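Local coordinates for neuraminidase (Influenza A virus, PDB 4K3Y), which is a six-bladed beta-propeller neuraminidase-like ectodomain of a bat influenza virus, whose biological role is uncertain and probably differs from that of classical sialidases, at residues E13-I18 with Q332-W337; I124-I129 with L176-S181; W214-R219 with C253-T258. All blocks are in the same frame, centred on the assembly; numbering follows the deposited sequence.

Interaction 1. Residues E13-I18 with Q332-W337; sequences ENLCSI and QELCFW
The join between the N-terminal arm and the last blade of the propeller begins at L15 and Q332, whose backbones form a single bridge of parallel type just ahead of strand 335-343. Two hydrogen bonds make it. Q332 N donates to N14 O at 2.7 Å, nearly straight at 167°, and Q332 O in turn accepts from C16 N at 3.2 Å, the donor standing above the carbonyl plane. The same oxygen receives a CA-H...O contact from L15 CA.

Apolar side chains flank the bridge. L15 bends its CD1 branch back over the aliphatic part of Q332, 3.7 Å from CB, while its CD2 points on toward L334 CD2 at 4.3 Å. I18 comes to L334 nearly at a right angle, its CD1 meeting L334 CB at 4.1 Å; Y200 of strand 197-202 touches both L15 and L334. With SG beside its own backbone N (chi1 -57°), C16 puts SG against the Q332-E333 peptide, 3.7 Å from Q332 C, and continues into the disulfide with C331. A covalent link thus sits next to the bridge.

The Q332 amide turns away from 13-18. Its chain is bent at chi2, and NE2 donates to E333 O at 2.9 Å, in the carbonyl plane and on a lone pair; P324 O also accepts from NE2, and N of G12, the residue just before 13-18, donates to OE1. The bridge lies just before strand 20-26, which pairs with 349-359 to complete the sheet of 335-343 and 315-322, the ring closure characteristic of beta-propellers.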
ATOM      1  N   GLU C  13      24.782  -4.843  22.810  1.00 84.08           N
ATOM      2  CA  GLU C  13      26.188  -5.173  22.939  1.00 79.34           C
ATOM      3  C   GLU C  13      26.334  -6.662  23.198  1.00 77.10           C
ATOM      4  O   GLU C  13      27.360  -7.269  22.860  1.00 84.17           O
ATOM      5  CB  GLU C  13      26.839  -4.356  24.056  1.00 73.52           C
ATOM      6  CG  GLU C  13      26.916  -2.872  23.743  1.00 80.19           C
ATOM      7  CD  GLU C  13      27.837  -2.563  22.577  1.00 91.42           C
ATOM      8  OE1 GLU C  13      28.830  -3.310  22.382  1.00 91.50           O
ATOM      9  OE2 GLU C  13      27.565  -1.572  21.858  1.00 92.04           O
ATOM     10  N   ASN C  14      25.297  -7.254  23.780  1.00 68.96           N
ATOM     11  CA  ASN C  14      25.342  -8.678  24.080  1.00 78.16           C
ATOM     12  C   ASN C  14      24.354  -9.546  23.297  1.00 73.51           C
ATOM     13  O   ASN C  14      23.134  -9.322  23.313  1.00 73.95           O
ATOM     14  CB  ASN C  14      25.252  -8.919  25.590  1.00 91.03           C
ATOM     15  CG  ASN C  14      26.617  -8.922  26.250  1.00102.83           C
ATOM     16  OD1 ASN C  14      27.620  -9.315  25.640  1.00102.99           O
ATOM     17  ND2 ASN C  14      26.667  -8.479  27.497  1.00 98.50           N
ATOM     18  N   LEU C  15      24.906 -10.537  22.608  1.00 64.80           N
ATOM     19  CA  LEU C  15      24.109 -11.473  21.833  1.00 73.02           C
ATOM     20  C   LEU C  15      23.309 -12.403  22.733  1.00 75.52           C
ATOM     21  O   LEU C  15      23.795 -12.824  23.791  1.00 75.99           O
ATOM     22  CB  LEU C  15      25.015 -12.306  20.916  1.00 68.35           C
ATOM     23  CG  LEU C  15      25.080 -11.870  19.453  1.00 76.00           C
ATOM     24  CD1 LEU C  15      24.884 -10.357  19.319  1.00100.77           C
ATOM     25  CD2 LEU C  15      26.398 -12.274  18.860  1.00 60.35           C
ATOM     26  N   CYS C  16      22.085 -12.713  22.309  1.00 69.92           N
ATOM     27  CA  CYS C  16      21.276 -13.734  22.972  1.00 68.36           C
ATOM     28  C   CYS C  16      21.995 -15.076  22.918  1.00 86.03           C
ATOM     29  O   CYS C  16      22.817 -15.318  22.029  1.00 88.22           O
ATOM     30  CB  CYS C  16      19.920 -13.879  22.287  1.00 54.37           C
ATOM     31  SG  CYS C  16      18.945 -12.349  22.190  1.00104.56           S
ATOM     32  N   SER C  17      21.702 -15.953  23.868  1.00 87.81           N
ATOM     33  CA  SER C  17      22.264 -17.286  23.788  1.00 94.16           C
ATOM     34  C   SER C  17      21.569 -18.051  22.675  1.00 89.01           C
ATOM     35  O   SER C  17      20.365 -17.905  22.461  1.00 88.32           O
ATOM     36  CB  SER C  17      22.144 -18.027  25.114  1.00 98.06           C
ATOM     37  OG  SER C  17      23.432 -18.245  25.671  1.00105.56           O
ATOM     38  N   ILE C  18      22.338 -18.847  21.945  1.00 84.57           N
ATOM     39  CA  ILE C  18      21.770 -19.643  20.872  1.00 74.32           C
ATOM     40  C   ILE C  18      22.161 -21.098  21.022  1.00 67.79           C
ATOM     41  O   ILE C  18      23.343 -21.422  21.174  1.00 70.89           O
ATOM     42  CB  ILE C  18      22.200 -19.116  19.494  1.00 72.83           C
ATOM     43  CG1 ILE C  18      21.644 -17.704  19.291  1.00 71.16           C
ATOM     44  CG2 ILE C  18      21.700 -20.039  18.388  1.00 65.84           C
ATOM     45  CD1 ILE C  18      22.442 -16.877  18.335  1.00 68.04           C
ATOM     46  N   GLN C 332      20.847  -9.034  21.988  1.00 76.28           N
ATOM     47  CA  GLN C 332      20.811  -8.762  20.549  1.00 57.30           C
ATOM     48  C   GLN C 332      20.618 -10.053  19.744  1.00 62.60           C
ATOM     49  O   GLN C 332      21.485 -10.934  19.759  1.00 63.31           O
ATOM     50  CB  GLN C 332      22.074  -8.026  20.103  1.00 61.04           C
ATOM     51  CG  GLN C 332      22.187  -7.840  18.584  1.00 71.31           C
ATOM     52  CD  GLN C 332      21.003  -7.074  17.991  1.00 73.91           C
ATOM     53  OE1 GLN C 332      20.783  -5.901  18.315  1.00 70.14           O
ATOM     54  NE2 GLN C 332      20.235  -7.739  17.124  1.00 62.33           N
ATOM     55  N   GLU C 333      19.483 -10.170  19.047  1.00 65.52           N
ATOM     56  CA  GLU C 333      19.181 -11.401  18.304  1.00 63.93           C
ATOM     57  C   GLU C 333      19.964 -11.532  16.979  1.00 60.21           C
ATOM     58  O   GLU C 333      20.239 -10.539  16.291  1.00 69.40           O
ATOM     59  CB  GLU C 333      17.662 -11.558  18.101  1.00 55.70           C
ATOM     60  CG  GLU C 333      17.227 -12.647  17.099  1.00 75.05           C
ATOM     61  CD  GLU C 333      17.299 -14.082  17.644  1.00 92.65           C
ATOM     62  OE1 GLU C 333      18.282 -14.431  18.337  1.00 97.08           O
ATOM     63  OE2 GLU C 333      16.369 -14.874  17.366  1.00 94.45           O
ATOM     64  N   LEU C 334      20.337 -12.763  16.642  1.00 62.12           N
ATOM     65  CA  LEU C 334      21.113 -13.044  15.439  1.00 58.75           C
ATOM     66  C   LEU C 334      20.365 -14.028  14.543  1.00 59.39           C
ATOM     67  O   LEU C 334      19.777 -15.011  15.011  1.00 68.15           O
ATOM     68  CB  LEU C 334      22.488 -13.608  15.820  1.00 52.17           C
ATOM     69  CG  LEU C 334      23.538 -13.758  14.725  1.00 60.27           C
ATOM     70  CD1 LEU C 334      23.661 -12.473  13.897  1.00 58.36           C
ATOM     71  CD2 LEU C 334      24.895 -14.157  15.327  1.00 60.87           C
ATOM     72  N   CYS C 335      20.388 -13.750  13.249  1.00 57.28           N
ATOM     73  CA  CYS C 335      19.692 -14.585  12.273  1.00 54.14           C
ATOM     74  C   CYS C 335      20.552 -14.846  11.042  1.00 51.61           C
ATOM     75  O   CYS C 335      21.566 -14.175  10.821  1.00 61.30           O
ATOM     76  CB  CYS C 335      18.412 -13.884  11.808  1.00 48.37           C
ATOM     77  SG  CYS C 335      17.242 -13.513  13.115  1.00 67.41           S
ATOM     78  N   PHE C 336      20.136 -15.805  10.227  1.00 47.38           N
ATOM     79  CA  PHE C 336      20.749 -15.957   8.906  1.00 57.51           C
ATOM     80  C   PHE C 336      19.732 -16.257   7.806  1.00 61.17           C
ATOM     81  O   PHE C 336      18.624 -16.759   8.071  1.00 50.71           O
ATOM     82  CB  PHE C 336      21.922 -16.967   8.904  1.00 52.11           C
ATOM     83  CG  PHE C 336      21.534 -18.365   9.263  1.00 51.24           C
ATOM     84  CD1 PHE C 336      21.083 -19.245   8.281  1.00 62.91           C
ATOM     85  CD2 PHE C 336      21.655 -18.824  10.572  1.00 49.38           C
ATOM     86  CE1 PHE C 336      20.729 -20.555   8.606  1.00 57.21           C
ATOM     87  CE2 PHE C 336      21.306 -20.141  10.905  1.00 56.06           C
ATOM     88  CZ  PHE C 336      20.840 -21.002   9.919  1.00 51.43           C
ATOM     89  N   TRP C 337      20.106 -15.898   6.580  1.00 54.11           N
ATOM     90  CA  TRP C 337      19.306 -16.218   5.410  1.00 52.26           C
ATOM     91  C   TRP C 337      20.083 -17.196   4.532  1.00 47.89           C
ATOM     92  O   TRP C 337      21.307 -17.116   4.430  1.00 46.42           O
ATOM     93  CB  TRP C 337      18.953 -14.956   4.612  1.00 49.65           C
ATOM     94  CG  TRP C 337      20.161 -14.126   4.230  1.00 46.52           C
ATOM     95  CD1 TRP C 337      20.611 -13.016   4.869  1.00 48.38           C
ATOM     96  CD2 TRP C 337      21.057 -14.342   3.124  1.00 42.86           C
ATOM     97  NE1 TRP C 337      21.722 -12.518   4.238  1.00 53.12           N
ATOM     98  CE2 TRP C 337      22.020 -13.311   3.163  1.00 46.96           C
ATOM     99  CE3 TRP C 337      21.138 -15.305   2.106  1.00 45.00           C
ATOM    100  CZ2 TRP C 337      23.066 -13.217   2.233  1.00 45.97           C
ATOM    101  CZ3 TRP C 337      22.181 -15.211   1.181  1.00 55.74           C
ATOM    102  CH2 TRP C 337      23.130 -14.173   1.255  1.00 50.04           C
TER

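Interaction 2. Residues I124-I129 with L176-S181; sequences ILYGGI and LVNGTS. With NAG (2-acetamido-2-deoxy-beta-D-glucopyranose), chain H.
One face of the Y126 ring lies against the N178-G179 peptide, and this dominates the meeting of the two hairpin ends. N178 C sits 3.3 Å above the ring plane, over its centre, and the rest of the peptide covers the same face: N178 O approaches CG at 3.4 Å, and G179 N approaches CD1 at 3.3 Å. With CG anti to its own backbone N (chi1 -168°), the tyrosine swings out of strand 121-126 to lie against the turn. Its ring is inclined only 23° to the side-chain amide of N178, and the hydroxyl bonds to D107 OD2. G179, with no side chain, brings its CA close to Y126 CB.

Apolar contact comes from I124, whose CD1 meets L176 CD2 at 3.6 Å, the two side chains crossing obliquely, while its CG2 branch lies beside G179 O.

Hydrogen bonding serves each turn internally. The type I' turn from V177 to T180 pairs T180 N with V177 O, which also accepts from T180 OG1 at 3.3 Å; the type II' turn from Y126 to I129 is closed by bonds in both directions between those two residues.

Covalent chemistry marks the outer end: N178 ND2 is linked to C1 of an N-acetylglucosamine at 1.4 Å, and the sugar's acetamide methyl C8 rests 3.7 Å from V177 CG1.

The contact joins two adjacent propeller blades, the hairpin of strands 121-126 and 129-134 and that of 170-177 and 180-187. T131 of strand 129-134 bonds to G179 O, and R329 of a third subunit packs on Y126 and N178.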
ATOM      1  N   ILE C 124      26.165   5.326  -4.187  1.00 74.35           N
ATOM      2  CA  ILE C 124      25.579   5.232  -2.849  1.00 68.99           C
ATOM      3  C   ILE C 124      24.268   6.017  -2.762  1.00 66.06           C
ATOM      4  O   ILE C 124      24.219   7.215  -3.068  1.00 67.15           O
ATOM      5  CB  ILE C 124      26.558   5.696  -1.750  1.00 56.14           C
ATOM      6  CG1 ILE C 124      27.902   4.970  -1.909  1.00 55.32           C
ATOM      7  CG2 ILE C 124      25.948   5.473  -0.365  1.00 53.29           C
ATOM      8  CD1 ILE C 124      28.925   5.304  -0.848  1.00 51.54           C
ATOM      9  N   LEU C 125      23.197   5.333  -2.364  1.00 68.37           N
ATOM     10  CA  LEU C 125      21.908   5.998  -2.193  1.00 68.90           C
ATOM     11  C   LEU C 125      21.481   6.040  -0.724  1.00 75.33           C
ATOM     12  O   LEU C 125      21.521   5.025  -0.020  1.00 78.72           O
ATOM     13  CB  LEU C 125      20.824   5.367  -3.071  1.00 55.80           C
ATOM     14  CG  LEU C 125      21.072   5.395  -4.581  1.00 65.47           C
ATOM     15  CD1 LEU C 125      21.823   4.131  -5.017  1.00 78.70           C
ATOM     16  CD2 LEU C 125      19.778   5.551  -5.348  1.00 48.54           C
ATOM     17  N   TYR C 126      21.095   7.232  -0.273  1.00 72.02           N
ATOM     18  CA  TYR C 126      20.614   7.442   1.087  1.00 70.36           C
ATOM     19  C   TYR C 126      19.206   8.026   0.997  1.00 75.28           C
ATOM     20  O   TYR C 126      19.021   9.112   0.446  1.00 79.79           O
ATOM     21  CB  TYR C 126      21.543   8.403   1.797  1.00 68.02           C
ATOM     22  CG  TYR C 126      21.313   8.475   3.275  1.00 67.47           C
ATOM     23  CD1 TYR C 126      21.767   7.465   4.110  1.00 50.51           C
ATOM     24  CD2 TYR C 126      20.646   9.558   3.845  1.00 67.44           C
ATOM     25  CE1 TYR C 126      21.572   7.527   5.478  1.00 65.25           C
ATOM     26  CE2 TYR C 126      20.440   9.632   5.215  1.00 71.18           C
ATOM     27  CZ  TYR C 126      20.903   8.611   6.032  1.00 78.64           C
ATOM     28  OH  TYR C 126      20.700   8.667   7.399  1.00 75.11           O
ATOM     29  N   GLY C 127      18.215   7.323   1.545  1.00 80.45           N
ATOM     30  CA  GLY C 127      16.849   7.520   1.086  1.00 41.36           C
ATOM     31  C   GLY C 127      16.896   7.023  -0.342  1.00 96.11           C
ATOM     32  O   GLY C 127      17.497   5.963  -0.618  1.00103.43           O
ATOM     33  N   GLY C 128      16.309   7.769  -1.269  1.00 85.17           N
ATOM     34  CA  GLY C 128      16.501   7.438  -2.671  1.00 82.35           C
ATOM     35  C   GLY C 128      17.517   8.348  -3.325  1.00 78.09           C
ATOM     36  O   GLY C 128      17.638   8.363  -4.549  1.00 75.44           O
ATOM     37  N   ILE C 129      18.243   9.096  -2.496  1.00 77.41           N
ATOM     38  CA  ILE C 129      19.132  10.160  -2.954  1.00 70.44           C
ATOM     39  C   ILE C 129      20.573   9.675  -3.117  1.00 75.35           C
ATOM     40  O   ILE C 129      21.156   9.115  -2.181  1.00 82.70           O
ATOM     41  CB  ILE C 129      19.155  11.321  -1.936  1.00 70.50           C
ATOM     42  CG1 ILE C 129      17.736  11.771  -1.579  1.00 77.03           C
ATOM     43  CG2 ILE C 129      19.995  12.482  -2.450  1.00 65.86           C
ATOM     44  CD1 ILE C 129      16.964  12.322  -2.734  1.00 72.66           C
ATOM     45  N   LEU C 176      30.546   5.129   6.758  1.00 66.31           N
ATOM     46  CA  LEU C 176      29.600   6.045   6.125  1.00 72.89           C
ATOM     47  C   LEU C 176      28.680   6.731   7.110  1.00 80.56           C
ATOM     48  O   LEU C 176      28.098   6.094   7.998  1.00 80.57           O
ATOM     49  CB  LEU C 176      28.744   5.312   5.096  1.00 70.13           C
ATOM     50  CG  LEU C 176      29.472   4.710   3.898  1.00 70.83           C
ATOM     51  CD1 LEU C 176      28.773   3.430   3.520  1.00 72.09           C
ATOM     52  CD2 LEU C 176      29.484   5.671   2.720  1.00 71.36           C
ATOM     53  N   VAL C 177      28.538   8.036   6.935  1.00 79.42           N
ATOM     54  CA  VAL C 177      27.597   8.790   7.735  1.00 74.40           C
ATOM     55  C   VAL C 177      26.535   9.399   6.827  1.00 68.96           C
ATOM     56  O   VAL C 177      26.864  10.082   5.856  1.00 65.22           O
ATOM     57  CB  VAL C 177      28.316   9.861   8.550  1.00 75.86           C
ATOM     58  CG1 VAL C 177      27.459  11.097   8.653  1.00 84.35           C
ATOM     59  CG2 VAL C 177      28.655   9.321   9.929  1.00 77.00           C
ATOM     60  N   ASN C 178      25.267   9.116   7.123  1.00 73.36           N
ATOM     61  CA  ASN C 178      24.143   9.670   6.362  1.00 82.95           C
ATOM     62  C   ASN C 178      24.291   9.570   4.843  1.00 74.30           C
ATOM     63  O   ASN C 178      23.883  10.471   4.112  1.00 73.62           O
ATOM     64  CB  ASN C 178      23.901  11.141   6.729  1.00 88.51           C
ATOM     65  CG  ASN C 178      23.422  11.329   8.160  1.00 92.59           C
ATOM     66  OD1 ASN C 178      23.325  10.370   8.941  1.00 90.61           O
ATOM     67  ND2 ASN C 178      23.133  12.588   8.513  1.00 98.34           N
ATOM     68  N   GLY C 179      24.895   8.490   4.369  1.00 74.52           N
ATOM     69  CA  GLY C 179      25.033   8.293   2.941  1.00 72.84           C
ATOM     70  C   GLY C 179      26.318   8.821   2.334  1.00 71.78           C
ATOM     71  O   GLY C 179      26.542   8.655   1.131  1.00 73.49           O
ATOM     72  N   THR C 180      27.166   9.460   3.134  1.00 67.97           N
ATOM     73  CA  THR C 180      28.455   9.900   2.601  1.00 75.48           C
ATOM     74  C   THR C 180      29.627   9.176   3.249  1.00 76.53           C
ATOM     75  O   THR C 180      29.548   8.731   4.403  1.00 69.75           O
ATOM     76  CB  THR C 180      28.660  11.428   2.667  1.00 76.29           C
ATOM     77  OG1 THR C 180      28.959  11.815   4.012  1.00 90.78           O
ATOM     78  CG2 THR C 180      27.415  12.169   2.147  1.00 74.11           C
ATOM     79  N   SER C 181      30.703   9.048   2.475  1.00 77.73           N
ATOM     80  CA  SER C 181      31.902   8.337   2.897  1.00 76.94           C
ATOM     81  C   SER C 181      32.636   9.145   3.951  1.00 80.94           C
ATOM     82  O   SER C 181      33.075  10.258   3.688  1.00 73.33           O
ATOM     83  CB  SER C 181      32.814   8.093   1.695  1.00 74.87           C
ATOM     84  OG  SER C 181      34.035   7.490   2.083  1.00 87.18           O
TER
HETATM   85  C1  NAG H   1      22.531  12.673   9.823  1.00103.04           C
HETATM   86  C2  NAG H   1      23.242  13.835  10.517  1.00101.60           C
HETATM   87  C3  NAG H   1      22.616  14.098  11.881  1.00104.05           C
HETATM   88  C4  NAG H   1      21.102  14.229  11.772  1.00114.07           C
HETATM   89  C5  NAG H   1      20.481  13.075  10.989  1.00100.32           C
HETATM   90  C6  NAG H   1      18.999  13.323  10.709  1.00 87.10           C
HETATM   91  C7  NAG H   1      25.619  14.229  10.066  1.00 95.68           C
HETATM   92  C8  NAG H   1      26.986  14.140  10.690  1.00 78.36           C
HETATM   93  N2  NAG H   1      24.657  13.546  10.686  1.00 94.33           N
HETATM   94  O3  NAG H   1      23.167  15.267  12.452  1.00 99.29           O
HETATM   95  O4  NAG H   1      20.561  14.270  13.076  1.00135.38           O
HETATM   96  O5  NAG H   1      21.138  12.907   9.750  1.00102.64           O
HETATM   97  O6  NAG H   1      18.861  14.328   9.726  1.00 82.46           O
HETATM   98  O7  NAG H   1      25.425  14.895   9.041  1.00101.46           O

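Interaction 3. Residues W214-R219 with C253-T258; sequences WNDAKR and CDKTTT. With CA (calcium ion), chain M.
N215 meets T257 and K255 at the start of this loop pair. Its backbone O receives a CA-H...O contact from T257 CA at 3.4 Å. Its side chain crosses the lysine chain at a slant, ND2 4.0 Å from K255 CE; that nitrogen lies over one face of the W214 ring, offset toward its rim, and hydrogen-bonds to G191 O.

D216 faces two ways. Its carbonyl O binds the calcium ion at 2.9 Å, with N212 and G262 completing the ligands seen. OD1 accepts from T256 N at 3.0 Å and from K218 N at 2.9 Å, the two donors coming from opposite faces of the carboxylate plane, and the second bond forms an Asx turn.

A217 N then donates to T256 O at 2.9 Å. K218, extended beyond CG, crosses the T256 side chain nearly at a right angle, its CE near OG1, which hydrogen-bonds to Y252 OH, and ends with NZ on D254 O, at 2.8 Å.

The chemistry implies that D216 couples the calcium site to the 253-258 loop: backbone N-H groups on both faces of OD1 probably stabilise its negative charge, and the carbonyl oxygens of D254 and P235 probably offset the positive charge of NZ.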
ATOM      1  N   TRP C 214      40.221 -18.248  -3.921  1.00 57.92           N
ATOM      2  CA  TRP C 214      41.563 -18.437  -4.441  1.00 64.45           C
ATOM      3  C   TRP C 214      42.247 -19.697  -3.916  1.00 66.73           C
ATOM      4  O   TRP C 214      42.497 -20.627  -4.685  1.00 61.45           O
ATOM      5  CB  TRP C 214      42.408 -17.202  -4.117  1.00 65.54           C
ATOM      6  CG  TRP C 214      43.856 -17.295  -4.493  1.00 65.41           C
ATOM      7  CD1 TRP C 214      44.433 -18.162  -5.383  1.00 62.16           C
ATOM      8  CD2 TRP C 214      44.914 -16.474  -3.986  1.00 67.50           C
ATOM      9  NE1 TRP C 214      45.787 -17.927  -5.455  1.00 66.07           N
ATOM     10  CE2 TRP C 214      46.110 -16.899  -4.608  1.00 69.94           C
ATOM     11  CE3 TRP C 214      44.964 -15.419  -3.065  1.00 48.24           C
ATOM     12  CZ2 TRP C 214      47.344 -16.306  -4.339  1.00 50.14           C
ATOM     13  CZ3 TRP C 214      46.191 -14.832  -2.798  1.00 55.10           C
ATOM     14  CH2 TRP C 214      47.366 -15.280  -3.433  1.00 65.31           C
ATOM     15  N   ASN C 215      42.535 -19.721  -2.614  1.00 69.79           N
ATOM     16  CA  ASN C 215      43.462 -20.694  -2.032  1.00 62.90           C
ATOM     17  C   ASN C 215      43.075 -21.214  -0.640  1.00 61.79           C
ATOM     18  O   ASN C 215      43.948 -21.613   0.130  1.00 76.94           O
ATOM     19  CB  ASN C 215      44.837 -20.036  -1.915  1.00 57.07           C
ATOM     20  CG  ASN C 215      44.778 -18.722  -1.162  1.00 68.37           C
ATOM     21  OD1 ASN C 215      43.711 -18.281  -0.742  1.00 70.61           O
ATOM     22  ND2 ASN C 215      45.925 -18.098  -0.975  1.00 67.44           N
ATOM     23  N   ASP C 216      41.789 -21.197  -0.306  1.00 51.52           N
ATOM     24  CA  ASP C 216      41.337 -21.664   1.011  1.00 63.13           C
ATOM     25  C   ASP C 216      39.932 -22.235   0.971  1.00 62.38           C
ATOM     26  O   ASP C 216      39.014 -21.546   0.557  1.00 71.66           O
ATOM     27  CB  ASP C 216      41.348 -20.518   2.033  1.00 69.69           C
ATOM     28  CG  ASP C 216      41.194 -21.018   3.466  1.00 77.88           C
ATOM     29  OD1 ASP C 216      41.209 -22.260   3.672  1.00 78.29           O
ATOM     30  OD2 ASP C 216      41.086 -20.172   4.386  1.00 78.33           O
ATOM     31  N   ALA C 217      39.771 -23.471   1.441  1.00 64.66           N
ATOM     32  CA  ALA C 217      38.460 -24.125   1.558  1.00 49.15           C
ATOM     33  C   ALA C 217      37.809 -23.893   2.919  1.00 58.36           C
ATOM     34  O   ALA C 217      36.655 -24.288   3.134  1.00 63.99           O
ATOM     35  CB  ALA C 217      38.577 -25.614   1.311  1.00 50.25           C
ATOM     36  N   LYS C 218      38.564 -23.308   3.847  1.00 61.21           N
ATOM     37  CA  LYS C 218      37.982 -22.713   5.051  1.00 67.57           C
ATOM     38  C   LYS C 218      37.572 -21.283   4.720  1.00 59.85           C
ATOM     39  O   LYS C 218      37.785 -20.811   3.599  1.00 69.14           O
ATOM     40  CB  LYS C 218      38.989 -22.681   6.198  1.00 67.46           C
ATOM     41  CG  LYS C 218      39.434 -24.022   6.748  1.00 70.50           C
ATOM     42  CD  LYS C 218      40.445 -23.758   7.856  1.00 77.24           C
ATOM     43  CE  LYS C 218      41.286 -24.959   8.230  1.00 83.62           C
ATOM     44  NZ  LYS C 218      42.294 -24.570   9.262  1.00 88.28           N
ATOM     45  N   ARG C 219      36.992 -20.580   5.682  1.00 62.28           N
ATOM     46  CA  ARG C 219      36.567 -19.207   5.411  1.00 59.00           C
ATOM     47  C   ARG C 219      37.402 -18.186   6.183  1.00 69.61           C
ATOM     48  O   ARG C 219      37.682 -18.381   7.363  1.00 74.10           O
ATOM     49  CB  ARG C 219      35.067 -19.033   5.694  1.00 47.64           C
ATOM     50  CG  ARG C 219      34.155 -19.954   4.866  1.00 42.61           C
ATOM     51  CD  ARG C 219      32.683 -19.702   5.162  1.00 49.13           C
ATOM     52  NE  ARG C 219      31.800 -20.315   4.170  1.00 53.56           N
ATOM     53  CZ  ARG C 219      31.607 -19.840   2.940  1.00 53.67           C
ATOM     54  NH1 ARG C 219      32.229 -18.741   2.535  1.00 47.95           N
ATOM     55  NH2 ARG C 219      30.790 -20.469   2.107  1.00 66.73           N
ATOM     56  N   CYS C 253      45.758 -24.446  12.259  1.00 85.49           N
ATOM     57  CA  CYS C 253      45.479 -23.008  12.265  1.00 89.32           C
ATOM     58  C   CYS C 253      45.896 -22.217  11.026  1.00 90.97           C
ATOM     59  O   CYS C 253      46.237 -21.043  11.125  1.00101.85           O
ATOM     60  CB  CYS C 253      45.999 -22.349  13.553  1.00 80.82           C
ATOM     61  SG  CYS C 253      44.986 -22.733  15.010  1.00155.50           S
ATOM     62  N   ASP C 254      45.843 -22.852   9.861  1.00 87.91           N
ATOM     63  CA  ASP C 254      46.029 -22.134   8.600  1.00 90.16           C
ATOM     64  C   ASP C 254      45.207 -22.732   7.469  1.00 86.89           C
ATOM     65  O   ASP C 254      44.406 -23.648   7.688  1.00 89.93           O
ATOM     66  CB  ASP C 254      47.509 -22.018   8.201  1.00 98.40           C
ATOM     67  CG  ASP C 254      48.341 -23.209   8.649  1.00100.64           C
ATOM     68  OD1 ASP C 254      47.755 -24.269   8.968  1.00101.59           O
ATOM     69  OD2 ASP C 254      49.586 -23.072   8.678  1.00 89.68           O
ATOM     70  N   LYS C 255      45.413 -22.208   6.262  1.00 82.19           N
ATOM     71  CA  LYS C 255      44.502 -22.467   5.153  1.00 77.89           C
ATOM     72  C   LYS C 255      44.444 -23.935   4.772  1.00 81.42           C
ATOM     73  O   LYS C 255      45.437 -24.665   4.901  1.00 83.73           O
ATOM     74  CB  LYS C 255      44.883 -21.643   3.914  1.00 74.86           C
ATOM     75  CG  LYS C 255      44.841 -20.120   4.076  1.00 80.37           C
ATOM     76  CD  LYS C 255      45.608 -19.456   2.921  1.00 82.34           C
ATOM     77  CE  LYS C 255      45.683 -17.941   3.057  1.00 93.40           C
ATOM     78  NZ  LYS C 255      46.689 -17.477   4.060  1.00 97.87           N
ATOM     79  N   THR C 256      43.267 -24.361   4.318  1.00 73.90           N
ATOM     80  CA  THR C 256      43.126 -25.646   3.642  1.00 71.00           C
ATOM     81  C   THR C 256      43.151 -25.396   2.132  1.00 70.84           C
ATOM     82  O   THR C 256      42.117 -25.187   1.495  1.00 71.01           O
ATOM     83  CB  THR C 256      41.837 -26.351   4.055  1.00 60.98           C
ATOM     84  OG1 THR C 256      41.848 -26.552   5.468  1.00 66.48           O
ATOM     85  CG2 THR C 256      41.710 -27.696   3.352  1.00 57.42           C
ATOM     86  N   THR C 257      44.350 -25.405   1.565  1.00 61.82           N
ATOM     87  CA  THR C 257      44.535 -24.953   0.195  1.00 65.30           C
ATOM     88  C   THR C 257      43.942 -25.949  -0.784  1.00 62.06           C
ATOM     89  O   THR C 257      43.618 -25.614  -1.933  1.00 66.15           O
ATOM     90  CB  THR C 257      46.025 -24.727  -0.116  1.00 78.89           C
ATOM     91  OG1 THR C 257      46.725 -25.979  -0.045  1.00 66.07           O
ATOM     92  CG2 THR C 257      46.628 -23.717   0.882  1.00 77.12           C
ATOM     93  N   THR C 258      43.801 -27.176  -0.305  1.00 72.04           N
ATOM     94  CA  THR C 258      43.220 -28.258  -1.082  1.00 75.08           C
ATOM     95  C   THR C 258      41.774 -27.922  -1.407  1.00 61.85           C
ATOM     96  O   THR C 258      40.951 -27.758  -0.503  1.00 71.32           O
ATOM     97  CB  THR C 258      43.254 -29.583  -0.294  1.00 79.04           C
ATOM     98  OG1 THR C 258      44.502 -29.705   0.411  1.00 75.92           O
ATOM     99  CG2 THR C 258      43.036 -30.767  -1.227  1.00 60.12           C
TER
HETATM  100 CA    CA M 608      37.178 -22.014  -1.588  1.00 73.00          CA

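Interactions 2 and 3 are both nested in the chain between the segments of interaction 1, and come in series, 2 before 3. Interaction 1 bridges the loop before strand 20-26 to the start of strand 335-343, in the sheet where the ring closes; interaction 2 ties together two neighbouring blades, through hairpins 121-134 and 170-187; interaction 3 joins loops that follow strands 205-211 and 230-233 of the next blade. The centre of interaction 1 lies 27 Å from that of each of the others. Interactions 2 and 3, 36 Å apart between centres, sit on opposite sides of the chain's centre. None touch. Together they show the propeller held at separate points by a terminal bridge, a ring-on-peptide contact between blades and a calcium-bearing loop.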